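Local coordinates for GTP-binding protein (Pyrococcus horikoshii, PDB 1WXQ) that probably binds GTP and may hydrolyse nucleotide as an Obg-type P-loop GTPase, its cellular role being unknown, at residues Met217-Asp225 with Tyr244-Ala252. Sequence-based numbering, arbitrary orientation.
Sequences MVIAANKAD and YIVIPTSAA
Ile219 bonds through its backbone to Ile245 and Ile247, pairing strands 217-222 and 245-249 in parallel. Its N donates to Ile245 O (2.9 Å), and its O accepts Ile247 N (3.0 Å), both nearly straight. Ala221 N continues the ladder to Ile247 O. Thr249 O takes Ala224 N (3.0 Å) and, weakly, Lys223 N.

Apolar contacts gather at the start of the pair. CG of selenomethionine Met217 meets the edge of the Tyr244 ring at CE1. Ile219 CG1 is anti to the carbonyl carbon (chi1 -51°) and chi2 is extended (176°); together they bring CD1 to Tyr244 CG (3.5 Å). Helix 127-147 packs on this cluster, and its Glu135 hydrogen-bonds Tyr244 OH. Ala224 CB rests on Pro248 CB (3.6 Å).

Helix 229-241 links the strands as a beta-alpha-beta unit. The Asn-Lys-Ala-Asp run at 222-225 fits the G4 motif, and Thr249-Ala251 probably corresponds to G5; in G proteins both recognise guanine.

Asn222 ND2 hydrogen-bonds Val11 O, within the probable P-loop; a bond from Ala251 N to OD1 is less certain. With alanine in its place, Val11 O would probably lose this donor, untying the strand end from that loop. Ser250 OG donates weakly to Asp225 OD1 (3.0 Å).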
HETATM    1  N   MSE A 217      -3.856   0.408  -6.404  1.00 33.27           N
HETATM    2  CA  MSE A 217      -4.325  -0.810  -5.779  1.00 33.47           C
HETATM    3  C   MSE A 217      -3.748  -2.099  -6.290  1.00 32.85           C
HETATM    4  O   MSE A 217      -3.130  -2.154  -7.349  1.00 32.21           O
HETATM    5  CB  MSE A 217      -5.853  -0.877  -5.830  1.00 35.05           C
HETATM    6  CG  MSE A 217      -6.523  -0.397  -7.112  1.00 35.64           C
HETATM    7 SE   MSE A 217      -8.467  -0.442  -6.863  1.00 56.40          SE
HETATM    8  CE  MSE A 217      -8.888   1.318  -7.543  1.00 48.86           C
ATOM      9  N   VAL A 218      -3.902  -3.128  -5.472  1.00 31.09           N
ATOM     10  CA  VAL A 218      -3.457  -4.450  -5.837  1.00 28.20           C
ATOM     11  C   VAL A 218      -4.725  -5.283  -5.809  1.00 26.38           C
ATOM     12  O   VAL A 218      -5.568  -5.132  -4.923  1.00 24.13           O
ATOM     13  CB  VAL A 218      -2.425  -5.021  -4.857  1.00 28.11           C
ATOM     14  CG1 VAL A 218      -2.191  -6.507  -5.154  1.00 28.50           C
ATOM     15  CG2 VAL A 218      -1.119  -4.262  -4.992  1.00 28.97           C
ATOM     16  N   ILE A 219      -4.854  -6.153  -6.797  1.00 25.53           N
ATOM     17  CA  ILE A 219      -6.022  -6.986  -6.903  1.00 25.90           C
ATOM     18  C   ILE A 219      -5.799  -8.399  -6.357  1.00 23.48           C
ATOM     19  O   ILE A 219      -4.889  -9.110  -6.773  1.00 24.38           O
ATOM     20  CB  ILE A 219      -6.470  -7.036  -8.372  1.00 26.10           C
ATOM     21  CG1 ILE A 219      -6.575  -5.603  -8.891  1.00 28.04           C
ATOM     22  CG2 ILE A 219      -7.809  -7.774  -8.495  1.00 29.04           C
ATOM     23  CD1 ILE A 219      -6.909  -5.496 -10.350  1.00 33.28           C
ATOM     24  N   ALA A 220      -6.632  -8.790  -5.408  1.00 23.76           N
ATOM     25  CA  ALA A 220      -6.538 -10.120  -4.840  1.00 23.60           C
ATOM     26  C   ALA A 220      -7.602 -10.967  -5.525  1.00 24.12           C
ATOM     27  O   ALA A 220      -8.794 -10.781  -5.274  1.00 26.34           O
ATOM     28  CB  ALA A 220      -6.789 -10.079  -3.340  1.00 21.79           C
ATOM     29  N   ALA A 221      -7.174 -11.864  -6.418  1.00 24.02           N
ATOM     30  CA  ALA A 221      -8.104 -12.747  -7.121  1.00 24.32           C
ATOM     31  C   ALA A 221      -8.366 -13.867  -6.118  1.00 25.63           C
ATOM     32  O   ALA A 221      -7.709 -14.902  -6.137  1.00 20.75           O
ATOM     33  CB  ALA A 221      -7.460 -13.292  -8.389  1.00 24.58           C
ATOM     34  N   ASN A 222      -9.338 -13.636  -5.239  1.00 27.29           N
ATOM     35  CA  ASN A 222      -9.650 -14.573  -4.169  1.00 27.77           C
ATOM     36  C   ASN A 222     -10.482 -15.787  -4.560  1.00 26.65           C
ATOM     37  O   ASN A 222     -11.211 -15.759  -5.543  1.00 24.57           O
ATOM     38  CB  ASN A 222     -10.319 -13.809  -3.028  1.00 27.22           C
ATOM     39  CG  ASN A 222     -10.241 -14.545  -1.710  1.00 24.58           C
ATOM     40  OD1 ASN A 222      -9.191 -15.060  -1.341  1.00 18.20           O
ATOM     41  ND2 ASN A 222     -11.351 -14.577  -0.983  1.00 16.05           N
ATOM     42  N   LYS A 223     -10.369 -16.838  -3.752  1.00 28.35           N
ATOM     43  CA  LYS A 223     -11.058 -18.106  -3.974  1.00 28.22           C
ATOM     44  C   LYS A 223     -10.366 -18.829  -5.121  1.00 26.95           C
ATOM     45  O   LYS A 223     -10.958 -19.670  -5.788  1.00 28.95           O
ATOM     46  CB  LYS A 223     -12.542 -17.892  -4.304  1.00 30.26           C
ATOM     47  CG  LYS A 223     -13.312 -17.101  -3.238  1.00 37.27           C
ATOM     48  CD  LYS A 223     -14.826 -17.311  -3.322  1.00 45.71           C
ATOM     49  CE  LYS A 223     -15.407 -16.880  -4.666  1.00 52.70           C
ATOM     50  NZ  LYS A 223     -16.899 -17.068  -4.721  1.00 60.73           N
ATOM     51  N   ALA A 224      -9.101 -18.483  -5.339  1.00 27.68           N
ATOM     52  CA  ALA A 224      -8.295 -19.072  -6.402  1.00 27.01           C
ATOM     53  C   ALA A 224      -8.301 -20.599  -6.354  1.00 28.08           C
ATOM     54  O   ALA A 224      -8.342 -21.256  -7.391  1.00 28.17           O
ATOM     55  CB  ALA A 224      -6.867 -18.555  -6.305  1.00 26.91           C
ATOM     56  N   ASP A 225      -8.249 -21.152  -5.146  1.00 29.51           N
ATOM     57  CA  ASP A 225      -8.267 -22.596  -4.933  1.00 30.67           C
ATOM     58  C   ASP A 225      -9.461 -23.252  -5.631  1.00 29.84           C
ATOM     59  O   ASP A 225      -9.370 -24.396  -6.090  1.00 29.95           O
ATOM     60  CB  ASP A 225      -8.346 -22.885  -3.444  1.00 31.65           C
ATOM     61  CG  ASP A 225      -9.526 -22.203  -2.797  1.00 35.03           C
ATOM     62  OD1 ASP A 225      -9.788 -21.036  -3.161  1.00 41.41           O
ATOM     63  OD2 ASP A 225     -10.183 -22.818  -1.930  1.00 35.15           O
ATOM     64  N   TYR A 244      -2.332  -3.040 -13.338  1.00 41.12           N
ATOM     65  CA  TYR A 244      -2.759  -3.664 -12.088  1.00 41.29           C
ATOM     66  C   TYR A 244      -1.984  -4.930 -11.768  1.00 39.79           C
ATOM     67  O   TYR A 244      -1.738  -5.755 -12.643  1.00 42.26           O
ATOM     68  CB  TYR A 244      -4.236  -4.035 -12.145  1.00 40.86           C
ATOM     69  CG  TYR A 244      -5.185  -2.899 -11.880  1.00 44.52           C
ATOM     70  CD1 TYR A 244      -5.267  -2.308 -10.611  1.00 46.53           C
ATOM     71  CD2 TYR A 244      -6.024  -2.429 -12.885  1.00 41.72           C
ATOM     72  CE1 TYR A 244      -6.166  -1.283 -10.354  1.00 51.95           C
ATOM     73  CE2 TYR A 244      -6.924  -1.400 -12.644  1.00 52.76           C
ATOM     74  CZ  TYR A 244      -6.996  -0.829 -11.376  1.00 56.26           C
ATOM     75  OH  TYR A 244      -7.902   0.184 -11.129  1.00 57.58           O
ATOM     76  N   ILE A 245      -1.603  -5.073 -10.505  1.00 35.68           N
ATOM     77  CA  ILE A 245      -0.911  -6.263 -10.038  1.00 30.51           C
ATOM     78  C   ILE A 245      -1.981  -7.232  -9.526  1.00 26.57           C
ATOM     79  O   ILE A 245      -2.766  -6.877  -8.648  1.00 23.85           O
ATOM     80  CB  ILE A 245       0.031  -5.932  -8.872  1.00 31.50           C
ATOM     81  CG1 ILE A 245       1.177  -5.050  -9.374  1.00 33.31           C
ATOM     82  CG2 ILE A 245       0.520  -7.221  -8.219  1.00 28.49           C
ATOM     83  CD1 ILE A 245       2.142  -4.621  -8.277  1.00 39.10           C
ATOM     84  N   VAL A 246      -2.022  -8.448 -10.063  1.00 25.52           N
ATOM     85  CA  VAL A 246      -3.026  -9.418  -9.618  1.00 25.84           C
ATOM     86  C   VAL A 246      -2.448 -10.699  -9.063  1.00 24.39           C
ATOM     87  O   VAL A 246      -1.688 -11.382  -9.733  1.00 23.86           O
ATOM     88  CB  VAL A 246      -3.969  -9.844 -10.742  1.00 27.41           C
ATOM     89  CG1 VAL A 246      -4.949 -10.865 -10.204  1.00 24.34           C
ATOM     90  CG2 VAL A 246      -4.692  -8.646 -11.300  1.00 25.24           C
ATOM     91  N   ILE A 247      -2.855 -11.049  -7.853  1.00 24.37           N
ATOM     92  CA  ILE A 247      -2.347 -12.249  -7.212  1.00 25.98           C
ATOM     93  C   ILE A 247      -3.453 -13.209  -6.734  1.00 25.11           C
ATOM     94  O   ILE A 247      -4.420 -12.802  -6.081  1.00 24.40           O
ATOM     95  CB  ILE A 247      -1.417 -11.815  -6.045  1.00 29.09           C
ATOM     96  CG1 ILE A 247      -0.213 -11.070  -6.646  1.00 27.11           C
ATOM     97  CG2 ILE A 247      -0.985 -13.017  -5.192  1.00 23.22           C
ATOM     98  CD1 ILE A 247       0.544 -10.191  -5.649  1.00 37.94           C
ATOM     99  N   PRO A 248      -3.350 -14.496  -7.108  1.00 26.46           N
ATOM    100  CA  PRO A 248      -4.364 -15.472  -6.681  1.00 25.65           C
ATOM    101  C   PRO A 248      -4.340 -15.531  -5.164  1.00 25.58           C
ATOM    102  O   PRO A 248      -3.308 -15.259  -4.543  1.00 26.80           O
ATOM    103  CB  PRO A 248      -3.912 -16.770  -7.350  1.00 23.98           C
ATOM    104  CG  PRO A 248      -2.463 -16.559  -7.603  1.00 23.52           C
ATOM    105  CD  PRO A 248      -2.373 -15.121  -8.012  1.00 25.78           C
ATOM    106  N   THR A 249      -5.461 -15.898  -4.559  1.00 27.13           N
ATOM    107  CA  THR A 249      -5.537 -15.885  -3.113  1.00 27.23           C
ATOM    108  C   THR A 249      -6.676 -16.732  -2.533  1.00 29.33           C
ATOM    109  O   THR A 249      -7.745 -16.864  -3.149  1.00 30.08           O
ATOM    110  CB  THR A 249      -5.684 -14.400  -2.671  1.00 28.86           C
ATOM    111  OG1 THR A 249      -4.387 -13.850  -2.396  1.00 32.90           O
ATOM    112  CG2 THR A 249      -6.591 -14.259  -1.486  1.00 23.94           C
ATOM    113  N   SER A 250      -6.436 -17.299  -1.347  1.00 27.90           N
ATOM    114  CA  SER A 250      -7.426 -18.111  -0.651  1.00 28.65           C
ATOM    115  C   SER A 250      -7.532 -17.599   0.780  1.00 30.42           C
ATOM    116  O   SER A 250      -6.864 -18.096   1.703  1.00 30.70           O
ATOM    117  CB  SER A 250      -7.023 -19.595  -0.655  1.00 29.39           C
ATOM    118  OG  SER A 250      -7.166 -20.173  -1.948  1.00 33.72           O
ATOM    119  N   ALA A 251      -8.391 -16.600   0.956  1.00 30.26           N
ATOM    120  CA  ALA A 251      -8.579 -15.974   2.250  1.00 29.42           C
ATOM    121  C   ALA A 251      -9.034 -16.927   3.348  1.00 28.63           C
ATOM    122  O   ALA A 251      -8.415 -16.976   4.417  1.00 31.43           O
ATOM    123  CB  ALA A 251      -9.558 -14.793   2.117  1.00 29.58           C
ATOM    124  N   ALA A 252     -10.109 -17.673   3.095  1.00 27.27           N
ATOM    125  CA  ALA A 252     -10.638 -18.602   4.093  1.00 28.64           C
ATOM    126  C   ALA A 252      -9.531 -19.501   4.622  1.00 29.70           C
ATOM    127  O   ALA A 252      -9.484 -19.799   5.812  1.00 31.66           O
ATOM    128  CB  ALA A 252     -11.772 -19.446   3.503  1.00 25.63           C
TER